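Local coordinates for diol-dehydratase (Roseburia inulinivorans, PDB 5I2A), which dehydrates 1,2-propanediol, probably as a B12-independent glycyl radical lyase, at residues S134-S139 / H518-P523; K252-F257 / A265-W270; L462-S467 / E474-Q479; K569-E574 / E648-L653; R795-D800 / E806-L811. One frame throughout, in Å; residues are numbered along the deposited sequence. Where two conformers were deposited one is given.

Contact 1: S134-S139 / H518-P523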
# COMPACT_ATOMS: atom_id res chain seq x y z
N SER A 134 -14.38 4.92 0.36
CA SER A 134 -15.59 4.13 0.45
C SER A 134 -15.66 3.09 -0.68
O SER A 134 -16.08 1.96 -0.45
CB SER A 134 -16.85 5.02 0.43
OG SER A 134 -16.94 5.78 -0.75
N GLU A 135 -15.22 3.46 -1.87
CA GLU A 135 -15.23 2.53 -3.00
C GLU A 135 -14.21 1.40 -2.83
O GLU A 135 -14.52 0.24 -3.10
CB GLU A 135 -14.97 3.26 -4.32
CG GLU A 135 -16.16 4.08 -4.81
CD GLU A 135 -15.78 5.06 -5.92
OE1 GLU A 135 -16.02 4.75 -7.09
OE2 GLU A 135 -15.21 6.12 -5.61
N LEU A 136 -13.01 1.72 -2.38
CA LEU A 136 -12.02 0.68 -2.10
C LEU A 136 -12.50 -0.24 -0.98
O LEU A 136 -12.37 -1.45 -1.06
CB LEU A 136 -10.67 1.30 -1.75
CG LEU A 136 -9.54 0.30 -1.47
CD1 LEU A 136 -9.34 -0.62 -2.68
CD2 LEU A 136 -8.23 1.02 -1.12
N ALA A 137 -13.07 0.34 0.09
CA ALA A 137 -13.63 -0.47 1.17
C ALA A 137 -14.66 -1.48 0.64
O ALA A 137 -14.63 -2.67 1.00
CB ALA A 137 -14.28 0.44 2.23
N THR A 138 -15.57 -1.01 -0.19
CA THR A 138 -16.61 -1.87 -0.73
C THR A 138 -16.01 -3.08 -1.46
O THR A 138 -16.45 -4.21 -1.24
CB THR A 138 -17.53 -1.10 -1.70
OG1 THR A 138 -18.24 -0.08 -0.98
CG2 THR A 138 -18.54 -2.04 -2.37
N SER A 139 -15.00 -2.84 -2.29
CA SER A 139 -14.37 -3.91 -3.05
C SER A 139 -13.68 -4.93 -2.13
O SER A 139 -13.51 -6.07 -2.51
CB SER A 139 -13.35 -3.34 -4.05
OG SER A 139 -13.97 -2.42 -4.93
N HIS A 518 -8.72 3.04 4.60
CA HIS A 518 -8.08 4.21 5.21
C HIS A 518 -6.54 4.10 5.20
O HIS A 518 -5.85 5.09 4.93
CB HIS A 518 -8.59 4.44 6.64
CG HIS A 518 -9.98 5.01 6.67
ND1 HIS A 518 -10.24 6.35 6.45
CD2 HIS A 518 -11.19 4.42 6.85
CE1 HIS A 518 -11.54 6.56 6.49
NE2 HIS A 518 -12.14 5.40 6.74
N ALA A 519 -6.02 2.91 5.48
CA ALA A 519 -4.57 2.69 5.50
C ALA A 519 -3.95 3.01 4.15
O ALA A 519 -2.88 3.58 4.09
CB ALA A 519 -4.24 1.24 5.90
N LYS A 520 -4.65 2.66 3.08
CA LYS A 520 -4.07 2.77 1.75
C LYS A 520 -4.29 4.13 1.13
O LYS A 520 -3.42 4.63 0.43
CB LYS A 520 -4.64 1.67 0.85
CG LYS A 520 -4.14 0.25 1.27
CD LYS A 520 -4.78 -0.86 0.47
CE LYS A 520 -4.22 -2.25 0.85
NZ LYS A 520 -2.79 -2.39 0.52
N LEU A 521 -5.43 4.75 1.40
CA LEU A 521 -5.78 5.97 0.70
C LEU A 521 -5.83 7.22 1.58
O LEU A 521 -5.73 8.33 1.07
CB LEU A 521 -7.13 5.78 -0.01
CG LEU A 521 -7.15 4.75 -1.15
CD1 LEU A 521 -8.55 4.63 -1.77
CD2 LEU A 521 -6.12 5.12 -2.24
N ALA A 522 -5.97 7.06 2.89
CA ALA A 522 -6.10 8.25 3.74
C ALA A 522 -5.26 8.25 5.03
O ALA A 522 -5.81 8.44 6.11
CB ALA A 522 -7.60 8.45 4.09
N PRO A 523 -3.93 8.06 4.92
CA PRO A 523 -3.07 8.28 6.08
C PRO A 523 -3.07 9.77 6.43
O PRO A 523 -3.16 10.60 5.53
CB PRO A 523 -1.70 7.81 5.61
CG PRO A 523 -1.71 8.13 4.13
CD PRO A 523 -3.14 7.86 3.68
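Leu136 and Leu521 carry this small helix-to-helix contact, in which the short helix 133-139 lies against the C-terminal end of the long helix 489-521 within the pyruvate formate lyase-like fold. The tightest approach is between methyls, Leu136 CD2 to Leu521 CD1 at 3.7 Å, with the two side chains crossing obliquely. The same Leu521 CD1 also sits 3.9 Å from Leu136 CB, so it rests along the flank of its partner and not just on its end. In Leu136 the CG is anti to the backbone N (chi1 -178°), and chi2 (57°) then directs CD2 at Leu521. Beside the leucines only the root of Lys520 takes part: its CB is 4.1 Å from Leu136 CD2, while the chain then runs away towards NZ. The second subunit joins in here, Gln47 of that chain packing on Leu136. Further out, Ala137 meets Ile514 and Ala517 of the long helix; Ser134 OG bonds Phe91 O, and His518 NE2 bonds Tyr159 O. Leu521 stands at the end of its helix, where Ala522 leaves helical geometry although its N still bonds His518 O at 2.8 Å.

Contact 2: K252-F257 / A265-W270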
# COMPACT_ATOMS: atom_id res chain seq x y z
N LYS A 252 0.36 34.85 16.12
CA LYS A 252 1.74 34.83 15.63
C LYS A 252 2.63 33.93 16.48
O LYS A 252 3.70 33.54 16.04
CB LYS A 252 2.36 36.24 15.62
CG LYS A 252 1.90 37.15 14.51
CD LYS A 252 2.61 38.49 14.65
CE LYS A 252 1.91 39.60 13.90
NZ LYS A 252 2.10 39.51 12.43
N ASN A 253 2.20 33.61 17.70
CA ASN A 253 3.00 32.77 18.58
C ASN A 253 2.54 31.31 18.61
O ASN A 253 3.37 30.41 18.66
CB ASN A 253 3.03 33.32 20.01
CG ASN A 253 4.25 32.86 20.79
OD1 ASN A 253 5.38 33.12 20.39
ND2 ASN A 253 4.03 32.18 21.93
N VAL A 254 1.23 31.09 18.60
CA VAL A 254 0.72 29.72 18.73
C VAL A 254 -0.10 29.30 17.51
O VAL A 254 -0.76 30.12 16.89
CB VAL A 254 -0.11 29.52 20.04
CG1 VAL A 254 0.77 29.70 21.28
CG2 VAL A 254 -1.31 30.45 20.09
N PRO A 255 -0.05 28.01 17.15
CA PRO A 255 0.60 26.94 17.89
C PRO A 255 2.05 26.66 17.48
O PRO A 255 2.57 25.62 17.86
CB PRO A 255 -0.30 25.74 17.58
CG PRO A 255 -0.71 25.99 16.20
CD PRO A 255 -0.81 27.48 16.01
N GLU A 256 2.69 27.56 16.75
CA GLU A 256 4.09 27.35 16.37
C GLU A 256 4.98 27.17 17.60
O GLU A 256 5.79 26.24 17.66
CB GLU A 256 4.63 28.50 15.51
CG GLU A 256 6.15 28.37 15.25
CD GLU A 256 6.67 29.27 14.16
OE1 GLU A 256 6.02 30.30 13.84
OE2 GLU A 256 7.73 28.95 13.59
N PHE A 257 4.79 28.03 18.60
CA PHE A 257 5.66 28.05 19.77
C PHE A 257 4.92 27.64 21.04
O PHE A 257 3.69 27.60 21.05
CB PHE A 257 6.26 29.46 19.93
CG PHE A 257 7.14 29.86 18.78
CD1 PHE A 257 8.37 29.26 18.59
CD2 PHE A 257 6.72 30.84 17.88
CE1 PHE A 257 9.19 29.63 17.52
CE2 PHE A 257 7.53 31.21 16.82
CZ PHE A 257 8.76 30.60 16.64
N ALA A 265 -2.62 29.45 25.31
CA ALA A 265 -2.95 28.05 25.50
C ALA A 265 -4.33 27.75 24.92
O ALA A 265 -4.49 26.75 24.23
CB ALA A 265 -2.89 27.68 26.97
N CYS A 266 -5.30 28.62 25.18
CA CYS A 266 -6.66 28.43 24.67
C CYS A 266 -6.71 28.47 23.14
O CYS A 266 -7.39 27.64 22.52
CB CYS A 266 -7.61 29.51 25.21
SG CYS A 266 -8.01 29.31 26.94
N GLN A 267 -6.01 29.43 22.56
CA GLN A 267 -6.00 29.61 21.12
C GLN A 267 -5.25 28.46 20.44
O GLN A 267 -5.67 28.00 19.39
CB GLN A 267 -5.36 30.94 20.74
CG GLN A 267 -5.37 31.25 19.24
CD GLN A 267 -6.76 31.34 18.67
OE1 GLN A 267 -7.50 32.31 18.93
NE2 GLN A 267 -7.13 30.33 17.89
N SER A 268 -4.15 28.03 21.05
CA SER A 268 -3.36 26.93 20.54
C SER A 268 -4.18 25.64 20.55
O SER A 268 -4.25 24.94 19.56
CB SER A 268 -2.10 26.74 21.37
OG SER A 268 -1.23 25.84 20.74
N PHE A 269 -4.80 25.35 21.69
CA PHE A 269 -5.74 24.26 21.78
C PHE A 269 -6.79 24.33 20.67
O PHE A 269 -7.02 23.33 19.98
CB PHE A 269 -6.45 24.25 23.13
CG PHE A 269 -7.72 23.46 23.11
CD1 PHE A 269 -7.69 22.08 23.24
CD2 PHE A 269 -8.94 24.08 22.93
CE1 PHE A 269 -8.84 21.35 23.21
CE2 PHE A 269 -10.10 23.35 22.90
CZ PHE A 269 -10.05 21.97 23.04
N TRP A 270 -7.42 25.49 20.50
CA TRP A 270 -8.52 25.56 19.55
C TRP A 270 -8.05 25.30 18.11
O TRP A 270 -8.71 24.60 17.38
CB TRP A 270 -9.27 26.90 19.59
CG TRP A 270 -10.33 26.92 18.52
CD1 TRP A 270 -10.35 27.68 17.40
CD2 TRP A 270 -11.48 26.05 18.44
NE1 TRP A 270 -11.46 27.37 16.64
CE2 TRP A 270 -12.16 26.37 17.25
CE3 TRP A 270 -11.99 25.04 19.27
CZ2 TRP A 270 -13.32 25.71 16.86
CZ3 TRP A 270 -13.15 24.40 18.89
CH2 TRP A 270 -13.81 24.74 17.70
O HOH W 1 1.45 26.09 21.81
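Val254 packs against Ser268, its CB 3.7 Å from Ser268 CB. Its chi1 of -65° sets CG1 anti to the carbonyl carbon and CG2 between the backbone N and the carbonyl carbon. From there CG2 reaches the helix backbone, 3.9 Å from Ser268 N, and touches Gln267 CB at 4.1 Å. The Gln267 amide turns off from the valine, and its NE2 bonds Val75 O. With OG anti to its N (chi1 -170°), Ser268 puts the hydroxyl on Pro255 CB at 3.3 Å. These residues close a helix-loop-helix connection, in which the chain leaving helix 238-253 passes through the cis peptide before Pro255 and leads on into helix 262-279. A water spans the turn. It accepts from Ser268 OG at 2.9 Å and donates to Phe257 O at 2.8 Å, so the buried hydroxyl has a partner, and the water ties Phe257, partway along the loop, to the helix without a direct hydrogen bond. Within the loop Phe257 N bonds Asn253 O at 2.8 Å. Val174 of helix 171-190 packs on both Pro255 and Ser268, and Leu175 packs on Ser268.

Contact 3: L462-S467 / E474-Q479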
# COMPACT_ATOMS: atom_id res chain seq x y z
N LEU A 462 -31.59 -12.72 16.59
CA LEU A 462 -32.70 -13.36 17.30
C LEU A 462 -33.85 -13.65 16.34
O LEU A 462 -34.41 -14.74 16.34
CB LEU A 462 -33.19 -12.48 18.46
CG LEU A 462 -34.40 -13.03 19.24
CD1 LEU A 462 -34.05 -14.35 19.93
CD2 LEU A 462 -34.89 -12.01 20.25
N GLU A 463 -34.21 -12.67 15.52
CA GLU A 463 -35.21 -12.88 14.49
C GLU A 463 -34.83 -14.02 13.55
O GLU A 463 -35.69 -14.77 13.11
CB GLU A 463 -35.44 -11.61 13.69
CG GLU A 463 -36.15 -10.51 14.46
CD GLU A 463 -36.57 -9.36 13.56
OE1 GLU A 463 -35.72 -8.51 13.24
OE2 GLU A 463 -37.74 -9.32 13.16
N MET A 464 -33.53 -14.16 13.26
CA MET A 464 -33.08 -15.24 12.39
C MET A 464 -33.26 -16.62 13.03
O MET A 464 -33.40 -17.61 12.32
CB MET A 464 -31.61 -15.04 11.99
CG MET A 464 -31.37 -13.90 11.00
SD MET A 464 -32.38 -13.94 9.49
CE MET A 464 -33.71 -12.81 9.90
N VAL A 465 -33.27 -16.70 14.35
CA VAL A 465 -33.52 -18.00 14.97
C VAL A 465 -34.94 -18.45 14.64
O VAL A 465 -35.16 -19.61 14.31
CB VAL A 465 -33.30 -17.99 16.49
CG1 VAL A 465 -33.61 -19.37 17.09
CG2 VAL A 465 -31.87 -17.60 16.81
N PHE A 466 -35.89 -17.52 14.70
CA PHE A 466 -37.29 -17.82 14.40
C PHE A 466 -37.48 -18.19 12.93
O PHE A 466 -38.24 -19.09 12.61
CB PHE A 466 -38.20 -16.63 14.76
CG PHE A 466 -38.51 -16.52 16.23
CD1 PHE A 466 -39.51 -17.29 16.80
CD2 PHE A 466 -37.78 -15.66 17.05
CE1 PHE A 466 -39.80 -17.20 18.16
CE2 PHE A 466 -38.06 -15.58 18.40
CZ PHE A 466 -39.07 -16.35 18.96
N SER A 467 -36.76 -17.49 12.06
CA SER A 467 -36.96 -17.65 10.63
C SER A 467 -35.97 -18.60 9.98
O SER A 467 -35.92 -18.68 8.76
CB SER A 467 -36.87 -16.29 9.94
OG SER A 467 -35.52 -15.85 9.90
N GLU A 474 -35.82 -14.70 1.35
CA GLU A 474 -34.48 -15.08 0.90
C GLU A 474 -33.55 -15.44 2.05
O GLU A 474 -33.74 -15.01 3.19
CB GLU A 474 -33.87 -13.98 0.05
CG GLU A 474 -34.35 -12.58 0.38
CD GLU A 474 -34.03 -11.58 -0.72
OE1 GLU A 474 -34.44 -10.41 -0.61
OE2 GLU A 474 -33.35 -11.97 -1.70
N ILE A 475 -32.54 -16.25 1.75
CA ILE A 475 -31.51 -16.58 2.72
C ILE A 475 -30.76 -15.31 3.11
O ILE A 475 -30.28 -14.58 2.24
CB ILE A 475 -30.53 -17.64 2.17
CG1 ILE A 475 -31.26 -18.98 2.00
CG2 ILE A 475 -29.34 -17.81 3.11
CD1 ILE A 475 -30.33 -20.15 1.78
N ALA A 476 -30.69 -15.03 4.41
CA ALA A 476 -30.07 -13.80 4.89
C ALA A 476 -28.99 -14.07 5.92
O ALA A 476 -28.28 -13.15 6.33
CB ALA A 476 -31.11 -12.88 5.47
N SER A 477 -28.89 -15.32 6.37
CA SER A 477 -27.94 -15.72 7.40
C SER A 477 -27.82 -17.25 7.37
O SER A 477 -28.39 -17.90 6.50
CB SER A 477 -28.40 -15.24 8.78
OG SER A 477 -27.39 -15.44 9.75
N ILE A 478 -27.06 -17.81 8.31
CA ILE A 478 -26.96 -19.27 8.40
C ILE A 478 -28.28 -19.90 8.83
O ILE A 478 -29.11 -19.25 9.46
CB ILE A 478 -25.86 -19.71 9.39
CG1 ILE A 478 -26.05 -19.03 10.74
CG2 ILE A 478 -24.49 -19.39 8.84
CD1 ILE A 478 -25.11 -19.52 11.82
N GLN A 479 -28.46 -21.17 8.46
CA GLN A 479 -29.64 -21.95 8.86
C GLN A 479 -29.34 -22.71 10.14
O GLN A 479 -28.62 -23.70 10.14
CB GLN A 479 -30.05 -22.94 7.75
CG GLN A 479 -30.87 -22.33 6.63
CD GLN A 479 -30.17 -21.15 6.00
OE1 GLN A 479 -29.16 -21.31 5.31
NE2 GLN A 479 -30.68 -19.95 6.26
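Met464, on the last turns of helix 459-467, faces Ser477 in the loop that follows strand 474-475, their CA atoms 7.2 Å apart. The methionine does all the reaching from the helix. Its side chain folds at chi2 (-53°), which brings SD round toward Ala476. The first touch is made by the methylene: Met464 CG rests on Ser477 CB at 3.9 Å. Beyond the bend, the sulfur comes alongside the methyl of the neighbouring residue, with Met464 SD 4.3 Å from Ala476 CB. Both meetings are apolar, and no hydrogen bond joins the two segments directly. Ser477 thus offers only its CB to the methionine. Its OG, anti to the backbone N, is hydrogen-bonded to Gln499 OE1 and Asn503 ND2 of helix 489-521, which keeps this buried hydroxyl satisfied and fixes its rotation. The carbonyl of the same residue is met weakly from within the loop, Gln479 NE2 to Ser477 O at 3.1 Å with an N-H...O angle of 134°. Phe153 and Gln499 also pack on the methionine, while His151 packs on Ala476. Ser467 OG bonds Tyr470 O, linking this part of the chain to strand 470-471. The whole is a helix followed by a short antiparallel beta hairpin, strands 470-471 and 474-475, whose outgoing chain packs against the helix before leading to helix 489-521.

Contact 4: K569-E574 / E648-L653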
# COMPACT_ATOMS: atom_id res chain seq x y z
N LYS A 569 -38.15 -18.80 27.28
CA LYS A 569 -37.84 -19.77 28.30
C LYS A 569 -39.05 -20.09 29.18
O LYS A 569 -39.36 -21.26 29.40
CB LYS A 569 -36.68 -19.29 29.16
CG LYS A 569 -36.17 -20.32 30.15
CD LYS A 569 -35.25 -19.67 31.18
CE LYS A 569 -34.41 -20.71 31.90
NZ LYS A 569 -33.89 -20.20 33.19
N LYS A 570 -39.75 -19.05 29.65
CA LYS A 570 -40.89 -19.22 30.55
C LYS A 570 -42.18 -19.68 29.89
O LYS A 570 -42.73 -20.70 30.27
CB LYS A 570 -41.18 -17.92 31.29
CG LYS A 570 -40.23 -17.62 32.40
CD LYS A 570 -40.20 -18.74 33.41
CE LYS A 570 -39.19 -18.43 34.49
NZ LYS A 570 -38.96 -19.59 35.39
N LEU A 571 -42.66 -18.93 28.91
CA LEU A 571 -43.98 -19.19 28.34
C LEU A 571 -44.01 -20.31 27.30
O LEU A 571 -45.04 -20.94 27.12
CB LEU A 571 -44.55 -17.91 27.73
CG LEU A 571 -44.66 -16.74 28.68
CD1 LEU A 571 -45.41 -15.59 28.03
CD2 LEU A 571 -45.35 -17.18 29.96
N VAL A 572 -42.90 -20.56 26.61
CA VAL A 572 -42.91 -21.60 25.60
C VAL A 572 -42.40 -22.95 26.13
O VAL A 572 -43.09 -23.95 26.00
CB VAL A 572 -42.10 -21.18 24.35
CG1 VAL A 572 -42.01 -22.33 23.36
CG2 VAL A 572 -42.73 -19.97 23.68
N PHE A 573 -41.21 -22.97 26.73
CA PHE A 573 -40.58 -24.24 27.12
C PHE A 573 -40.96 -24.78 28.52
O PHE A 573 -41.26 -25.96 28.66
CB PHE A 573 -39.07 -24.11 27.01
CG PHE A 573 -38.58 -24.10 25.60
CD1 PHE A 573 -38.58 -25.26 24.85
CD2 PHE A 573 -38.15 -22.93 25.00
CE1 PHE A 573 -38.15 -25.26 23.55
CE2 PHE A 573 -37.71 -22.93 23.69
CZ PHE A 573 -37.71 -24.09 22.97
N GLU A 574 -40.94 -23.93 29.54
CA GLU A 574 -41.27 -24.36 30.91
C GLU A 574 -42.77 -24.45 31.17
O GLU A 574 -43.28 -25.52 31.43
CB GLU A 574 -40.63 -23.42 31.94
CG GLU A 574 -39.13 -23.45 31.92
CD GLU A 574 -38.48 -22.59 32.98
OE1 GLU A 574 -39.19 -21.98 33.82
OE2 GLU A 574 -37.23 -22.52 32.98
N GLU A 648 -50.51 -9.78 26.04
CA GLU A 648 -50.80 -9.40 27.42
C GLU A 648 -50.04 -10.24 28.42
O GLU A 648 -49.52 -9.69 29.39
CB GLU A 648 -52.31 -9.49 27.71
CG GLU A 648 -53.12 -8.27 27.24
CD GLU A 648 -52.57 -6.93 27.74
OE1 GLU A 648 -51.93 -6.88 28.81
OE2 GLU A 648 -52.80 -5.91 27.05
N MET A 649 -49.96 -11.55 28.22
CA MET A 649 -49.22 -12.35 29.19
C MET A 649 -47.72 -12.06 29.10
O MET A 649 -47.01 -12.17 30.09
CB MET A 649 -49.50 -13.85 29.04
CG MET A 649 -49.48 -14.42 27.64
SD MET A 649 -50.07 -16.14 27.67
CE MET A 649 -48.69 -16.89 28.48
N ILE A 650 -47.24 -11.66 27.92
CA ILE A 650 -45.84 -11.28 27.78
C ILE A 650 -45.56 -9.97 28.53
O ILE A 650 -44.57 -9.87 29.24
CB ILE A 650 -45.43 -11.16 26.30
CG1 ILE A 650 -45.16 -12.55 25.72
CG2 ILE A 650 -44.19 -10.29 26.15
CD1 ILE A 650 -45.05 -12.58 24.23
N LEU A 651 -46.44 -8.99 28.40
CA LEU A 651 -46.24 -7.71 29.09
C LEU A 651 -46.32 -7.82 30.62
O LEU A 651 -45.83 -6.94 31.33
CB LEU A 651 -47.24 -6.67 28.61
CG LEU A 651 -47.12 -6.27 27.14
CD1 LEU A 651 -48.14 -5.20 26.79
CD2 LEU A 651 -45.71 -5.80 26.82
N GLU A 652 -46.93 -8.90 31.11
CA GLU A 652 -47.06 -9.12 32.56
C GLU A 652 -45.88 -9.85 33.17
O GLU A 652 -45.76 -9.90 34.39
CB GLU A 652 -48.34 -9.91 32.86
CG GLU A 652 -49.59 -9.06 32.79
CD GLU A 652 -50.86 -9.90 32.72
OE1 GLU A 652 -50.76 -11.15 32.75
OE2 GLU A 652 -51.96 -9.30 32.63
N LEU A 653 -45.00 -10.42 32.35
CA LEU A 653 -43.83 -11.11 32.87
C LEU A 653 -42.88 -10.16 33.60
O LEU A 653 -42.85 -8.97 33.32
CB LEU A 653 -43.08 -11.82 31.74
CG LEU A 653 -43.76 -13.01 31.06
CD1 LEU A 653 -43.05 -13.38 29.77
CD2 LEU A 653 -43.79 -14.19 32.00
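Leu571 is the apolar hub, reaching from one helix into the space between three side chains of the segment 648-653. Its CD1 meets Met649 CE at 3.6 Å, Ile650 CG1 at 3.8 Å and Leu653 CD1 at 3.7 Å. The partners arrive differently. Leu653 comes tip to tip, CD1 and CD2 each facing a methyl of Leu571. Met649 slides past in the opposite direction; with CG between its backbone N and carbonyl carbon (chi1 45°) and a bend at chi3, its CE is laid against both methyls of Leu571. Ile650 only brushes CD1 from the flank with its CG1 methylene. An alanine in place of Leu571 is likely to open a gap among these three side chains and let the Met649 methyl turn without a surface to rest on. Ile578, in the loop after helix 558-574, packs on Leu571 and Met649, and Thr567 of that helix on Ile650 and Leu653. Charge plays its part beside the seam and not across it: Lys570 NZ makes a salt bridge with Glu574 OE1 at 2.9 Å on the syn side of the carboxylate, and pairs a second time with Glu662, which also holds Lys569. Among backbone bonds, Glu574 N to Lys569 O at 3.1 Å marks a wider, pi-type turn, and Leu653 N to Ile650 O at 3.2 Å supports the chain as it leaves the second helix. This is helix-to-helix packing through a leucine, joining the C-terminal ends of helices 558-574 and 637-651 in the largely helical part of the pyruvate formate lyase-like fold.

Contact 5: R795-D800 / E806-L811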
# COMPACT_ATOMS: atom_id res chain seq x y z
N ARG A 795 -42.34 15.36 31.86
CA ARG A 795 -42.98 14.95 30.61
C ARG A 795 -43.72 16.11 29.93
O ARG A 795 -43.66 16.25 28.71
CB ARG A 795 -43.95 13.80 30.89
CG ARG A 795 -44.66 13.26 29.65
CD ARG A 795 -45.71 12.22 30.00
NE ARG A 795 -46.36 11.72 28.79
CZ ARG A 795 -45.84 10.78 28.00
NH1 ARG A 795 -46.50 10.40 26.92
NH2 ARG A 795 -44.67 10.21 28.29
N ALA A 796 -44.38 16.95 30.72
CA ALA A 796 -45.16 18.06 30.17
C ALA A 796 -44.29 19.02 29.38
O ALA A 796 -44.71 19.57 28.37
CB ALA A 796 -45.89 18.80 31.29
N THR A 797 -43.05 19.19 29.84
CA THR A 797 -42.12 20.08 29.16
C THR A 797 -41.77 19.58 27.76
O THR A 797 -41.75 20.34 26.80
CB THR A 797 -40.82 20.26 29.97
OG1 THR A 797 -41.10 20.95 31.19
CG2 THR A 797 -39.79 21.05 29.18
N LEU A 798 -41.49 18.28 27.66
CA LEU A 798 -41.12 17.71 26.37
C LEU A 798 -42.30 17.72 25.40
O LEU A 798 -42.13 18.04 24.24
CB LEU A 798 -40.57 16.30 26.54
CG LEU A 798 -39.29 16.13 27.38
CD1 LEU A 798 -38.86 14.69 27.36
CD2 LEU A 798 -38.18 17.03 26.88
N LEU A 799 -43.49 17.37 25.89
CA LEU A 799 -44.70 17.41 25.06
C LEU A 799 -44.99 18.82 24.57
O LEU A 799 -45.30 19.02 23.41
CB LEU A 799 -45.91 16.85 25.81
CG LEU A 799 -45.83 15.36 26.15
CD1 LEU A 799 -47.01 14.92 27.00
CD2 LEU A 799 -45.75 14.51 24.88
N ASP A 800 -44.89 19.81 25.46
CA ASP A 800 -45.12 21.20 25.06
C ASP A 800 -44.09 21.67 24.03
O ASP A 800 -44.42 22.46 23.14
CB ASP A 800 -45.09 22.15 26.27
CG ASP A 800 -45.78 23.48 25.97
OD1 ASP A 800 -46.84 23.46 25.32
OD2 ASP A 800 -45.28 24.55 26.38
N GLU A 806 -41.30 26.88 19.20
CA GLU A 806 -40.81 28.25 19.25
C GLU A 806 -40.63 28.76 20.71
O GLU A 806 -39.96 29.75 20.93
CB GLU A 806 -41.75 29.18 18.47
CG GLU A 806 -43.11 29.44 19.14
CD GLU A 806 -44.09 28.27 19.05
OE1 GLU A 806 -43.77 27.23 18.43
OE2 GLU A 806 -45.19 28.40 19.63
N LYS A 807 -41.19 28.06 21.69
CA LYS A 807 -41.01 28.45 23.09
C LYS A 807 -39.79 27.77 23.73
O LYS A 807 -39.46 28.02 24.89
CB LYS A 807 -42.27 28.10 23.91
CG LYS A 807 -43.50 28.99 23.61
CD LYS A 807 -44.79 28.34 24.10
CE LYS A 807 -44.78 28.09 25.60
NZ LYS A 807 -45.98 27.34 26.07
N TYR A 808 -39.14 26.90 22.96
CA TYR A 808 -38.12 26.01 23.50
C TYR A 808 -36.89 25.92 22.62
O TYR A 808 -36.30 24.85 22.49
CB TYR A 808 -38.71 24.62 23.69
CG TYR A 808 -39.82 24.60 24.71
CD1 TYR A 808 -39.54 24.53 26.07
CD2 TYR A 808 -41.16 24.68 24.32
CE1 TYR A 808 -40.54 24.52 27.01
CE2 TYR A 808 -42.18 24.67 25.26
CZ TYR A 808 -41.87 24.58 26.61
OH TYR A 808 -42.87 24.57 27.56
N SER A 809 -36.50 27.04 22.04
CA SER A 809 -35.41 27.05 21.10
C SER A 809 -34.08 26.71 21.80
O SER A 809 -33.16 26.25 21.15
CB SER A 809 -35.33 28.40 20.38
OG SER A 809 -35.09 29.46 21.29
N GLY A 810 -34.01 26.90 23.11
CA GLY A 810 -32.79 26.59 23.85
C GLY A 810 -32.84 25.31 24.67
O GLY A 810 -31.90 24.98 25.38
N LEU A 811 -33.95 24.58 24.57
CA LEU A 811 -34.12 23.40 25.41
C LEU A 811 -33.15 22.28 24.98
O LEU A 811 -33.12 21.90 23.82
CB LEU A 811 -35.56 22.89 25.33
CG LEU A 811 -35.84 21.61 26.11
CD1 LEU A 811 -35.71 21.87 27.62
CD2 LEU A 811 -37.20 21.07 25.76
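Asp800 OD2 takes two donors at once: Tyr808 OH at 2.7 Å and, in a salt bridge, Lys807 NZ at 2.9 Å. The setting is the glycine radical domain, where helix 795-803 is followed by a loop that leads into strand 812-814, a short way before Gly817, the predicted site of the radical. The two bonds use different lone pairs, the tyrosine the anti one and the lysine the syn one, so the two donors approach OD2 from different sides. The carboxylate and ring planes are 87° apart, and OD2 lies at the ring's edge, in its plane. Lys807 reaches there by a bend at chi3 (60°), its chain crossing the aspartate at about a right angle. An asparagine in place of Asp800 would probably leave the Lys807 ammonium without its counter-charge and the phenol less firmly held. Packing lies next to the polar pair. Thr797 CG2 approaches Tyr808 CE1 obliquely at 4.2 Å, while its OG1 is hydrogen-bonded to Asp794 OD1. Leu811 adds an apolar contact: its CD2 lies 4.3 Å from Leu798 CD2, and Phe822, just after strand 819-821, packs on both leucines. The loop itself turns through a type I beta turn from Tyr808 to Leu811, with Leu811 N bonded to Tyr808 O at 3.1 Å.

Contacts 2 and 3 are fully buried, 1 and 4 partly so, and contact 5 lies at the surface. The chemistry follows place: contacts 1, 3 and 4 meet through carbon and sulfur atoms, with no hydrogen bond across, contact 2 adds a bridging water, and contact 5 alone has a salt bridge across its segments. Helix 489-521 supplies one side of contact 1, backs contact 3 and borders contact 4. Contacts 3 and 4 are neighbours, with nearest atoms about 7 Å apart, and both lean on helix 580-588. Contact 2 lies across the chain's centre from them. Contact 5 belongs to the glycine radical part of the chain; contact 1, on the opposite side of the centre, touches the second subunit.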